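Local coordinates for MsStt7d protein (Micromonas, PDB 4IX5), which probably transfers phosphate from ATP to protein substrates, this construct being the kinase domain of a longer Stt7 protein, at residues B[33-38]-B[51-56]; B[83-88]-B[110-115]; B[173-178]-B[185-190]. One frame throughout, in Å; residues are numbered along the deposited sequence.

How the contacts relate
All three contacts border the same ATP analogue in the cleft between the two lobes of the kinase domain. Contact 1 lies over its ribose and phosphates, contact 2 meets the adenine edge, and contact 3 supplies Ile175 and Ile187 on one side of the base, and two magnesium ligands. Contacts 1 and 2 share one antiparallel sheet, in which strands 45-52 and 106-112 are neighbours; the centres of the two contacts are about 15 Å apart. Contacts 2 and 3, about 11 Å between centres, are bridged by the salt bridge Glu114 OE1 to Lys185 NZ at 2.8 Å. Contacts 1 and 3, about 18 Å between centres, meet where Phe33 CE2 packs 3.4 Å from Gly190 O.

Contact 1: B[33-38]-B[51-56]; sequences FGTVFR and NAKADV. With ANP (phosphoaminophosphonic acid-adenylate ester), chain G.
Lys53 lies across the start of strand 34-41, and its backbone N gives a nearly straight hydrogen bond to Phe33 O at 2.8 Å. Its side chain starts with CB 3.6 Å from Phe33 O. CG then passes Thr35 OG1 at 3.7 Å, crossing the threonine at about a right angle. CD lies against Gly34 N at 3.6 Å, and there a bend at chi3 (107°) turns CE and NZ aside; NZ ends in weak hydrogen bonds to Gly31 O and to Ser30 O of the second subunit. One step along, Thr35 and Asn51 form an antiparallel hydrogen-bonded pair: Thr35 N donates to Asn51 O at 3.0 Å, and Asn51 N returns a bond to Thr35 O. The two side chains run side by side and are joined through one water, which contacts Thr35 OG1 at 2.7 Å and donates to Asn51 OD1 and Ala52 O. Asn51 OD1 also sits at the edge of the Phe37 ring, with the amide turned steeply against that ring. From the same strand Val36 CG2 reaches the nucleotide, 3.3 Å from its bridging O3A, while the Phe33 ring makes a cation-pi contact with Lys50. Strand 34-41 leaves the glycine-rich loop (Gly29, Gly31, Gly34 as in GxGxxG), which roofs the ATP site of protein kinases, and pairs here with strand 45-52, whose Lys50 is the predicted ATP-binding lysine.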
loop_
_atom_site.group_PDB
_atom_site.type_symbol
_atom_site.label_atom_id
_atom_site.label_comp_id
_atom_site.label_asym_id
_atom_site.label_seq_id
_atom_site.Cartn_x
_atom_site.Cartn_y
_atom_site.Cartn_z
ATOM N N PHE B 33 -0.258 4.256 -1.148
ATOM C CA PHE B 33 0.870 5.151 -0.971
ATOM C C PHE B 33 0.645 6.232 0.079
ATOM O O PHE B 33 1.511 7.072 0.278
ATOM C CB PHE B 33 1.291 5.792 -2.305
ATOM C CG PHE B 33 0.248 6.710 -2.905
ATOM C CD1 PHE B 33 0.169 8.050 -2.524
ATOM C CD2 PHE B 33 -0.638 6.241 -3.863
ATOM C CE1 PHE B 33 -0.786 8.896 -3.082
ATOM C CE2 PHE B 33 -1.593 7.082 -4.424
ATOM C CZ PHE B 33 -1.665 8.408 -4.032
ATOM N N GLY B 34 -0.503 6.203 0.750
ATOM C CA GLY B 34 -0.849 7.254 1.703
ATOM C C GLY B 34 -1.706 6.776 2.865
ATOM O O GLY B 34 -2.173 5.634 2.876
ATOM N N THR B 35 -1.898 7.649 3.845
ATOM C CA THR B 35 -2.684 7.361 5.032
ATOM C C THR B 35 -3.675 8.494 5.282
ATOM O O THR B 35 -3.321 9.672 5.204
ATOM C CB THR B 35 -1.770 7.228 6.249
ATOM O OG1 THR B 35 -0.706 6.317 5.940
ATOM C CG2 THR B 35 -2.554 6.714 7.452
ATOM N N VAL B 36 -4.923 8.123 5.557
ATOM C CA VAL B 36 -5.990 9.082 5.758
ATOM C C VAL B 36 -6.410 9.113 7.226
ATOM O O VAL B 36 -6.510 8.074 7.879
ATOM C CB VAL B 36 -7.215 8.726 4.887
ATOM C CG1 VAL B 36 -8.333 9.670 5.172
ATOM C CG2 VAL B 36 -6.851 8.754 3.413
ATOM N N PHE B 37 -6.662 10.313 7.732
ATOM C CA PHE B 37 -7.083 10.534 9.107
ATOM C C PHE B 37 -8.294 11.444 9.103
ATOM O O PHE B 37 -8.458 12.268 8.200
ATOM C CB PHE B 37 -5.981 11.256 9.890
ATOM C CG PHE B 37 -4.694 10.490 9.990
ATOM C CD1 PHE B 37 -4.419 9.718 11.112
ATOM C CD2 PHE B 37 -3.748 10.542 8.966
ATOM C CE1 PHE B 37 -3.230 9.008 11.206
ATOM C CE2 PHE B 37 -2.556 9.829 9.058
ATOM C CZ PHE B 37 -2.297 9.071 10.181
ATOM N N ARG B 38 -9.134 11.316 10.122
ATOM C CA ARG B 38 -10.133 12.340 10.382
ATOM C C ARG B 38 -9.438 13.531 11.035
ATOM O O ARG B 38 -8.411 13.383 11.707
ATOM C CB ARG B 38 -11.222 11.821 11.320
ATOM C CG ARG B 38 -12.157 10.784 10.703
ATOM C CD ARG B 38 -13.387 10.578 11.580
ATOM N NE ARG B 38 -14.175 9.436 11.129
ATOM C CZ ARG B 38 -13.966 8.184 11.528
ATOM N NH1 ARG B 38 -12.992 7.915 12.389
ATOM N NH2 ARG B 38 -14.726 7.198 11.062
ATOM N N ASN B 51 -1.659 12.035 4.140
ATOM C CA ASN B 51 -0.248 12.235 3.857
ATOM C C ASN B 51 0.326 11.009 3.145
ATOM O O ASN B 51 -0.376 10.015 2.942
ATOM C CB ASN B 51 0.546 12.604 5.135
ATOM C CG ASN B 51 0.745 11.431 6.074
ATOM O OD1 ASN B 51 0.065 10.415 5.974
ATOM N ND2 ASN B 51 1.686 11.578 7.006
ATOM N N ALA B 52 1.595 11.087 2.747
ATOM C CA ALA B 52 2.249 9.978 2.061
ATOM C C ALA B 52 2.767 8.970 3.061
ATOM O O ALA B 52 3.128 9.317 4.179
ATOM C CB ALA B 52 3.384 10.482 1.213
ATOM N N LYS B 53 2.802 7.708 2.651
ATOM C CA LYS B 53 3.527 6.697 3.411
ATOM C C LYS B 53 5.035 6.872 3.236
ATOM O O LYS B 53 5.543 6.917 2.110
ATOM C CB LYS B 53 3.097 5.301 2.966
ATOM C CG LYS B 53 1.719 4.957 3.494
ATOM C CD LYS B 53 1.172 3.717 2.824
ATOM C CE LYS B 53 1.200 2.539 3.772
ATOM N NZ LYS B 53 0.536 1.361 3.161
ATOM N N ALA B 54 5.747 6.968 4.354
ATOM C CA ALA B 54 7.189 7.169 4.308
ATOM C C ALA B 54 7.926 5.973 3.716
ATOM O O ALA B 54 9.075 6.107 3.287
ATOM C CB ALA B 54 7.720 7.451 5.696
ATOM N N ASP B 55 7.276 4.809 3.702
ATOM C CA ASP B 55 7.970 3.578 3.338
ATOM C C ASP B 55 7.756 3.138 1.890
ATOM O O ASP B 55 8.279 2.100 1.474
ATOM C CB ASP B 55 7.616 2.438 4.313
ATOM C CG ASP B 55 6.121 2.180 4.406
ATOM O OD1 ASP B 55 5.333 3.128 4.249
ATOM O OD2 ASP B 55 5.729 1.026 4.661
ATOM N N VAL B 56 7.016 3.933 1.123
ATOM C CA VAL B 56 6.685 3.580 -0.253
ATOM C C VAL B 56 7.391 4.461 -1.264
ATOM O O VAL B 56 7.317 5.687 -1.197
ATOM C CB VAL B 56 5.173 3.632 -0.472
ATOM C CG1 VAL B 56 4.836 3.308 -1.925
ATOM C CG2 VAL B 56 4.488 2.669 0.491
HETATM P PG ANP G . -8.473 3.140 1.980
HETATM O O1G ANP G . -7.641 1.964 1.660
HETATM O O2G ANP G . -9.404 3.450 0.713
HETATM O O3G ANP G . -9.370 2.760 3.245
HETATM P PB ANP G . -6.798 5.368 0.872
HETATM O O1B ANP G . -5.346 5.596 1.055
HETATM O O2B ANP G . -7.079 4.501 -0.461
HETATM N N3B ANP G . -7.474 4.540 2.260
HETATM P PA ANP G . -9.052 7.076 0.541
HETATM O O1A ANP G . -9.123 8.491 0.034
HETATM O O2A ANP G . -9.628 5.964 -0.298
HETATM O O3A ANP G . -7.480 6.817 0.762
HETATM O "O5'" ANP G . -9.736 6.986 1.993
HETATM C "C5'" ANP G . -9.647 5.847 2.855
HETATM C "C4'" ANP G . -10.701 5.899 3.956
HETATM O "O4'" ANP G . -10.982 7.254 4.309
HETATM C "C3'" ANP G . -12.013 5.292 3.499
HETATM O "O3'" ANP G . -12.600 4.566 4.563
HETATM C "C2'" ANP G . -12.939 6.452 3.291
HETATM O "O2'" ANP G . -14.195 6.060 3.816
HETATM C "C1'" ANP G . -12.358 7.573 4.128
HETATM N N9 ANP G . -12.473 8.854 3.408
HETATM C C8 ANP G . -11.654 9.284 2.441
HETATM N N7 ANP G . -12.021 10.495 1.979
HETATM C C5 ANP G . -13.108 10.854 2.664
HETATM C C6 ANP G . -14.009 12.017 2.672
HETATM N N6 ANP G . -13.784 13.045 1.837
HETATM N N1 ANP G . -15.026 12.008 3.540
HETATM C C2 ANP G . -15.248 10.983 4.370
HETATM N N3 ANP G . -14.478 9.888 4.413
HETATM C C4 ANP G . -13.415 9.769 3.597
HETATM O O HOH W 1 1.399 7.979 6.365
#

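Contact 2: B[83-88]-B[110-115]; sequences RFMGCI and MWANEG. With ANP (phosphoaminophosphonic acid-adenylate ester), chain G.
Arg83 and Glu114 meet at the mouth of the hinge: Arg83 N donates to Glu114 OE2 at 2.9 Å, on the anti side of the carboxylate. A water at the edge of the guanidinium accepts from Arg83 NE and donates to the same OE2, so this oxygen takes two bonds, while OE1 pairs with Lys185. The guanidinium instead lays one face over Ala112 CB, its NH2 3.5 Å away, brought there by a bend at chi3 (60°). Between the strands Ala112 N donates to Arg83 O, Met85 N to Met110 O at 2.8 Å, and Met110 N to Gly86 O; Met85 and Gly86 both face Met110, a classic beta bulge. On one side of the sheet Phe84 CD1 lies 3.6 Å from Trp111 NE1, over a face of the indole, the two rings inclined at 52°; the indole N-H itself is taken up by Asn70. On the Met110 side, its CE packs 3.7 Å from Met85 CB. Beyond the strand, Ala112 O accepts from adenine N6 at 2.9 Å, Glu114 N donates to adenine N1 at 3.0 Å, and Asn113 OD1 accepts from Gly115 N in an Asx turn, which turns the chain just past the base. With Ala112 and Glu114 reading N6 and N1, Trp111 falls at the gatekeeper position. Backbone atoms thus recognise the adenine, and the Glu114 carboxylate, gripped by Arg83 N, a water and Lys185, probably helps hold the hinge in the shape that presents them.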
loop_
_atom_site.group_PDB
_atom_site.type_symbol
_atom_site.label_atom_id
_atom_site.label_comp_id
_atom_site.label_asym_id
_atom_site.label_seq_id
_atom_site.Cartn_x
_atom_site.Cartn_y
_atom_site.Cartn_z
ATOM N N ARG B 83 -15.198 17.308 -1.693
ATOM C CA ARG B 83 -14.774 18.690 -1.859
ATOM C C ARG B 83 -13.343 18.853 -1.400
ATOM O O ARG B 83 -13.023 18.531 -0.267
ATOM C CB ARG B 83 -15.700 19.634 -1.082
ATOM C CG ARG B 83 -15.168 21.059 -0.927
ATOM C CD ARG B 83 -16.268 22.024 -0.476
ATOM N NE ARG B 83 -16.862 21.660 0.810
ATOM C CZ ARG B 83 -16.474 22.155 1.985
ATOM N NH1 ARG B 83 -15.485 23.044 2.044
ATOM N NH2 ARG B 83 -17.079 21.764 3.103
ATOM N N PHE B 84 -12.500 19.344 -2.299
ATOM C CA PHE B 84 -11.067 19.482 -2.033
ATOM C C PHE B 84 -10.787 20.829 -1.396
ATOM O O PHE B 84 -11.198 21.873 -1.913
ATOM C CB PHE B 84 -10.297 19.321 -3.346
ATOM C CG PHE B 84 -8.806 19.448 -3.220
ATOM C CD1 PHE B 84 -8.082 18.646 -2.349
ATOM C CD2 PHE B 84 -8.121 20.354 -4.024
ATOM C CE1 PHE B 84 -6.700 18.767 -2.264
ATOM C CE2 PHE B 84 -6.740 20.474 -3.946
ATOM C CZ PHE B 84 -6.030 19.675 -3.073
ATOM N N MET B 85 -10.082 20.801 -0.267
ATOM C CA MET B 85 -9.846 22.015 0.516
ATOM C C MET B 85 -8.398 22.477 0.435
ATOM O O MET B 85 -8.014 23.457 1.074
ATOM C CB MET B 85 -10.276 21.808 1.972
ATOM C CG MET B 85 -11.749 21.400 2.115
ATOM S SD MET B 85 -12.315 21.153 3.824
ATOM C CE MET B 85 -12.263 22.855 4.430
ATOM N N GLY B 86 -7.593 21.775 -0.355
ATOM C CA GLY B 86 -6.227 22.211 -0.594
ATOM C C GLY B 86 -5.171 21.375 0.098
ATOM O O GLY B 86 -5.412 20.229 0.472
ATOM N N CYS B 87 -3.989 21.959 0.273
ATOM C CA CYS B 87 -2.873 21.238 0.873
ATOM C C CYS B 87 -2.310 22.008 2.065
ATOM O O CYS B 87 -2.599 23.193 2.254
ATOM C CB CYS B 87 -1.760 21.018 -0.155
ATOM S SG CYS B 87 -0.838 22.539 -0.555
ATOM N N ILE B 88 -1.514 21.313 2.871
ATOM C CA ILE B 88 -0.731 21.946 3.926
ATOM C C ILE B 88 0.597 21.211 4.044
ATOM O O ILE B 88 0.633 20.018 4.319
ATOM C CB ILE B 88 -1.432 21.885 5.295
ATOM C CG1 ILE B 88 -2.942 22.091 5.150
ATOM C CG2 ILE B 88 -0.806 22.896 6.254
ATOM C CD1 ILE B 88 -3.724 20.793 5.030
ATOM N N MET B 110 -6.210 17.938 2.139
ATOM C CA MET B 110 -7.404 18.004 2.976
ATOM C C MET B 110 -8.690 18.096 2.149
ATOM O O MET B 110 -8.725 18.758 1.105
ATOM C CB MET B 110 -7.303 19.210 3.922
ATOM C CG MET B 110 -8.421 19.285 4.944
ATOM S SD MET B 110 -8.079 20.567 6.163
ATOM C CE MET B 110 -8.412 22.016 5.176
ATOM N N TRP B 111 -9.729 17.408 2.617
ATOM C CA TRP B 111 -11.037 17.419 1.967
ATOM C C TRP B 111 -12.113 17.556 3.028
ATOM O O TRP B 111 -11.881 17.256 4.201
ATOM C CB TRP B 111 -11.314 16.090 1.244
ATOM C CG TRP B 111 -10.392 15.719 0.137
ATOM C CD1 TRP B 111 -10.581 15.923 -1.198
ATOM C CD2 TRP B 111 -9.151 15.029 0.268
ATOM N NE1 TRP B 111 -9.518 15.420 -1.913
ATOM C CE2 TRP B 111 -8.625 14.865 -1.035
ATOM C CE3 TRP B 111 -8.427 14.543 1.364
ATOM C CZ2 TRP B 111 -7.414 14.215 -1.281
ATOM C CZ3 TRP B 111 -7.219 13.886 1.125
ATOM C CH2 TRP B 111 -6.721 13.739 -0.193
ATOM N N ALA B 112 -13.305 17.987 2.623
ATOM C CA ALA B 112 -14.453 17.911 3.517
ATOM C C ALA B 112 -14.743 16.456 3.841
ATOM O O ALA B 112 -14.635 15.601 2.969
ATOM C CB ALA B 112 -15.672 18.516 2.850
ATOM N N ASN B 113 -15.117 16.171 5.083
ATOM C CA ASN B 113 -15.684 14.873 5.406
ATOM C C ASN B 113 -17.093 14.808 4.816
ATOM O O ASN B 113 -17.997 15.534 5.253
ATOM C CB ASN B 113 -15.731 14.663 6.918
ATOM C CG ASN B 113 -16.153 13.257 7.294
ATOM O OD1 ASN B 113 -17.016 12.662 6.647
ATOM N ND2 ASN B 113 -15.543 12.711 8.349
ATOM N N GLU B 114 -17.277 13.976 3.795
ATOM C CA GLU B 114 -18.541 13.960 3.074
ATOM C C GLU B 114 -19.561 13.011 3.702
ATOM O O GLU B 114 -20.716 12.992 3.289
ATOM C CB GLU B 114 -18.339 13.579 1.603
ATOM C CG GLU B 114 -17.461 14.545 0.816
ATOM C CD GLU B 114 -18.188 15.822 0.404
ATOM O OE1 GLU B 114 -19.426 15.886 0.542
ATOM O OE2 GLU B 114 -17.517 16.764 -0.078
ATOM N N GLY B 115 -19.144 12.236 4.697
ATOM C CA GLY B 115 -20.047 11.321 5.379
ATOM C C GLY B 115 -19.311 10.144 5.986
ATOM O O GLY B 115 -18.236 9.768 5.516
HETATM P PG ANP G . -8.473 3.140 1.980
HETATM O O1G ANP G . -7.641 1.964 1.660
HETATM O O2G ANP G . -9.404 3.450 0.713
HETATM O O3G ANP G . -9.370 2.760 3.245
HETATM P PB ANP G . -6.798 5.368 0.872
HETATM O O1B ANP G . -5.346 5.596 1.055
HETATM O O2B ANP G . -7.079 4.501 -0.461
HETATM N N3B ANP G . -7.474 4.540 2.260
HETATM P PA ANP G . -9.052 7.076 0.541
HETATM O O1A ANP G . -9.123 8.491 0.034
HETATM O O2A ANP G . -9.628 5.964 -0.298
HETATM O O3A ANP G . -7.480 6.817 0.762
HETATM O "O5'" ANP G . -9.736 6.986 1.993
HETATM C "C5'" ANP G . -9.647 5.847 2.855
HETATM C "C4'" ANP G . -10.701 5.899 3.956
HETATM O "O4'" ANP G . -10.982 7.254 4.309
HETATM C "C3'" ANP G . -12.013 5.292 3.499
HETATM O "O3'" ANP G . -12.600 4.566 4.563
HETATM C "C2'" ANP G . -12.939 6.452 3.291
HETATM O "O2'" ANP G . -14.195 6.060 3.816
HETATM C "C1'" ANP G . -12.358 7.573 4.128
HETATM N N9 ANP G . -12.473 8.854 3.408
HETATM C C8 ANP G . -11.654 9.284 2.441
HETATM N N7 ANP G . -12.021 10.495 1.979
HETATM C C5 ANP G . -13.108 10.854 2.664
HETATM C C6 ANP G . -14.009 12.017 2.672
HETATM N N6 ANP G . -13.784 13.045 1.837
HETATM N N1 ANP G . -15.026 12.008 3.540
HETATM C C2 ANP G . -15.248 10.983 4.370
HETATM N N3 ANP G . -14.478 9.888 4.413
HETATM C C4 ANP G . -13.415 9.769 3.597
HETATM O O HOH W 2 -18.591 19.275 0.663
#

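Contact 3: B[173-178]-B[185-190]; sequences NLIAAE and KLIDLG. With MG (magnesium ion), chain F; ANP (phosphoaminophosphonic acid-adenylate ester), chain G.
Asn173 and Ile187 link the end of the catalytic loop to the start of the Asp188-Leu189-Gly190 segment, which stands where most kinases have the DFG motif; the short hairpin of strands 174-176 and 184-186 holds the two together. Its backbone bonds are Ile187 N to Asn173 O at 2.9 Å, and a reciprocal pair between Ile175 and Lys185, with Ile175 N to Lys185 O at 3.0 Å. CA-H...O contacts from Leu174 and Leu186 fill the non-hydrogen-bonded position between them. Apolar packing divides over the two faces of the hairpin. Leu174 and Leu186 lie side by side, their CD2 atoms 3.6 Å apart, against Leu152 of helix 141-161. Toward the nucleotide, Ile175 and Ile187 cross at about a right angle; Ile175 CD1 comes 3.4 Å from adenine C2, and Ile187 CD1 lies on the same side of the base, by C8 and the ribose. CG1 of Ile187 is wedged between its backbone N and carbonyl carbon (chi1 55°), which sets it against Asn173 CA, 3.6 Å away. Farther out, the extended Lys185 runs past Ala177 CB to salt bridges with Glu114 and Asp180. Charge and metal bonding gather at the other end. The magnesium ion is bound by Asn173 OD1 at 2.5 Å, Asp188 OD2 at 2.6 Å, O2A and O2G of the nucleotide, and a water. Asn173 ND2 donates to Asp168 O, which helps fix the rotation of the amide, whose plane stands at 88° to the carboxylate. Asp188 is steadied in turn by an Asx turn, Gly190 N donating to its OD1 at 3.1 Å from above the carboxylate plane.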
loop_
_atom_site.group_PDB
_atom_site.type_symbol
_atom_site.label_atom_id
_atom_site.label_comp_id
_atom_site.label_asym_id
_atom_site.label_seq_id
_atom_site.Cartn_x
_atom_site.Cartn_y
_atom_site.Cartn_z
ATOM N N ASN B 173 -15.219 3.528 -2.812
ATOM C CA ASN B 173 -14.803 4.896 -3.135
ATOM C C ASN B 173 -15.993 5.783 -3.496
ATOM O O ASN B 173 -15.859 6.744 -4.254
ATOM C CB ASN B 173 -13.752 4.894 -4.251
ATOM C CG ASN B 173 -12.354 4.611 -3.717
ATOM O OD1 ASN B 173 -12.091 4.837 -2.539
ATOM N ND2 ASN B 173 -11.461 4.135 -4.572
ATOM N N LEU B 174 -17.154 5.438 -2.956
ATOM C CA LEU B 174 -18.349 6.270 -3.093
ATOM C C LEU B 174 -18.893 6.566 -1.699
ATOM O O LEU B 174 -18.986 5.671 -0.851
ATOM C CB LEU B 174 -19.407 5.557 -3.946
ATOM C CG LEU B 174 -19.075 5.426 -5.436
ATOM C CD1 LEU B 174 -19.939 4.364 -6.092
ATOM C CD2 LEU B 174 -19.257 6.771 -6.141
ATOM N N ILE B 175 -19.262 7.825 -1.463
ATOM C CA ILE B 175 -19.902 8.194 -0.212
ATOM C C ILE B 175 -21.238 8.862 -0.516
ATOM O O ILE B 175 -21.309 9.712 -1.392
ATOM C CB ILE B 175 -19.024 9.184 0.583
ATOM C CG1 ILE B 175 -17.706 8.513 0.965
ATOM C CG2 ILE B 175 -19.758 9.703 1.827
ATOM C CD1 ILE B 175 -16.787 9.424 1.757
ATOM N N ALA B 176 -22.291 8.471 0.196
ATOM C CA ALA B 176 -23.582 9.140 0.069
ATOM C C ALA B 176 -23.513 10.394 0.920
ATOM O O ALA B 176 -23.502 10.306 2.142
ATOM C CB ALA B 176 -24.702 8.230 0.552
ATOM N N ALA B 177 -23.442 11.551 0.270
ATOM C CA ALA B 177 -23.123 12.793 0.958
ATOM C C ALA B 177 -24.358 13.366 1.645
ATOM O O ALA B 177 -25.206 13.974 1.002
ATOM C CB ALA B 177 -22.527 13.801 -0.021
ATOM N N GLU B 178 -24.437 13.171 2.959
ATOM C CA GLU B 178 -25.596 13.571 3.748
ATOM C C GLU B 178 -25.895 15.065 3.602
ATOM O O GLU B 178 -27.056 15.459 3.536
ATOM C CB GLU B 178 -25.379 13.219 5.223
ATOM C CG GLU B 178 -24.333 14.085 5.904
ATOM C CD GLU B 178 -23.452 13.317 6.876
ATOM O OE1 GLU B 178 -22.444 13.895 7.343
ATOM O OE2 GLU B 178 -23.766 12.143 7.173
ATOM N N LYS B 185 -20.815 10.860 -4.044
ATOM C CA LYS B 185 -19.611 11.539 -4.476
ATOM C C LYS B 185 -18.481 10.515 -4.498
ATOM O O LYS B 185 -18.412 9.641 -3.640
ATOM C CB LYS B 185 -19.248 12.659 -3.505
ATOM C CG LYS B 185 -20.245 13.830 -3.525
ATOM C CD LYS B 185 -19.773 14.955 -2.647
ATOM C CE LYS B 185 -20.798 16.081 -2.623
ATOM N NZ LYS B 185 -20.353 17.204 -1.726
ATOM N N LEU B 186 -17.617 10.613 -5.496
ATOM C CA LEU B 186 -16.436 9.768 -5.562
ATOM C C LEU B 186 -15.387 10.292 -4.607
ATOM O O LEU B 186 -15.299 11.494 -4.374
ATOM C CB LEU B 186 -15.870 9.752 -6.981
ATOM C CG LEU B 186 -16.661 8.918 -7.999
ATOM C CD1 LEU B 186 -16.445 9.450 -9.410
ATOM C CD2 LEU B 186 -16.230 7.445 -7.894
ATOM N N ILE B 187 -14.595 9.382 -4.045
ATOM C CA ILE B 187 -13.396 9.792 -3.315
ATOM C C ILE B 187 -12.180 9.117 -3.929
ATOM O O ILE B 187 -12.307 8.194 -4.744
ATOM C CB ILE B 187 -13.473 9.458 -1.802
ATOM C CG1 ILE B 187 -13.766 7.970 -1.614
ATOM C CG2 ILE B 187 -14.550 10.325 -1.127
ATOM C CD1 ILE B 187 -13.409 7.431 -0.231
ATOM N N ASP B 188 -10.996 9.567 -3.514
ATOM C CA ASP B 188 -9.744 8.881 -3.820
ATOM C C ASP B 188 -9.332 8.957 -5.284
ATOM O O ASP B 188 -9.503 8.008 -6.045
ATOM C CB ASP B 188 -9.770 7.425 -3.334
ATOM C CG ASP B 188 -8.390 6.774 -3.376
ATOM O OD1 ASP B 188 -7.382 7.487 -3.619
ATOM O OD2 ASP B 188 -8.315 5.551 -3.158
ATOM N N LEU B 189 -8.764 10.094 -5.660
ATOM C CA LEU B 189 -8.200 10.265 -6.995
ATOM C C LEU B 189 -6.732 9.850 -7.041
ATOM O O LEU B 189 -5.996 10.245 -7.940
ATOM C CB LEU B 189 -8.361 11.719 -7.449
ATOM C CG LEU B 189 -9.818 12.163 -7.626
ATOM C CD1 LEU B 189 -9.902 13.685 -7.527
ATOM C CD2 LEU B 189 -10.364 11.647 -8.958
ATOM N N GLY B 190 -6.318 9.025 -6.081
ATOM C CA GLY B 190 -4.929 8.607 -5.974
ATOM C C GLY B 190 -4.418 7.763 -7.125
ATOM O O GLY B 190 -3.204 7.651 -7.331
HETATM MG MG MG F . -9.835 4.363 -1.472
HETATM P PG ANP G . -8.473 3.140 1.980
HETATM O O1G ANP G . -7.641 1.964 1.660
HETATM O O2G ANP G . -9.404 3.450 0.713
HETATM O O3G ANP G . -9.370 2.760 3.245
HETATM P PB ANP G . -6.798 5.368 0.872
HETATM O O1B ANP G . -5.346 5.596 1.055
HETATM O O2B ANP G . -7.079 4.501 -0.461
HETATM N N3B ANP G . -7.474 4.540 2.260
HETATM P PA ANP G . -9.052 7.076 0.541
HETATM O O1A ANP G . -9.123 8.491 0.034
HETATM O O2A ANP G . -9.628 5.964 -0.298
HETATM O O3A ANP G . -7.480 6.817 0.762
HETATM O "O5'" ANP G . -9.736 6.986 1.993
HETATM C "C5'" ANP G . -9.647 5.847 2.855
HETATM C "C4'" ANP G . -10.701 5.899 3.956
HETATM O "O4'" ANP G . -10.982 7.254 4.309
HETATM C "C3'" ANP G . -12.013 5.292 3.499
HETATM O "O3'" ANP G . -12.600 4.566 4.563
HETATM C "C2'" ANP G . -12.939 6.452 3.291
HETATM O "O2'" ANP G . -14.195 6.060 3.816
HETATM C "C1'" ANP G . -12.358 7.573 4.128
HETATM N N9 ANP G . -12.473 8.854 3.408
HETATM C C8 ANP G . -11.654 9.284 2.441
HETATM N N7 ANP G . -12.021 10.495 1.979
HETATM C C5 ANP G . -13.108 10.854 2.664
HETATM C C6 ANP G . -14.009 12.017 2.672
HETATM N N6 ANP G . -13.784 13.045 1.837
HETATM N N1 ANP G . -15.026 12.008 3.540
HETATM C C2 ANP G . -15.248 10.983 4.370
HETATM N N3 ANP G . -14.478 9.888 4.413
HETATM C C4 ANP G . -13.415 9.769 3.597
HETATM O O HOH W 3 -10.509 2.097 -0.623
#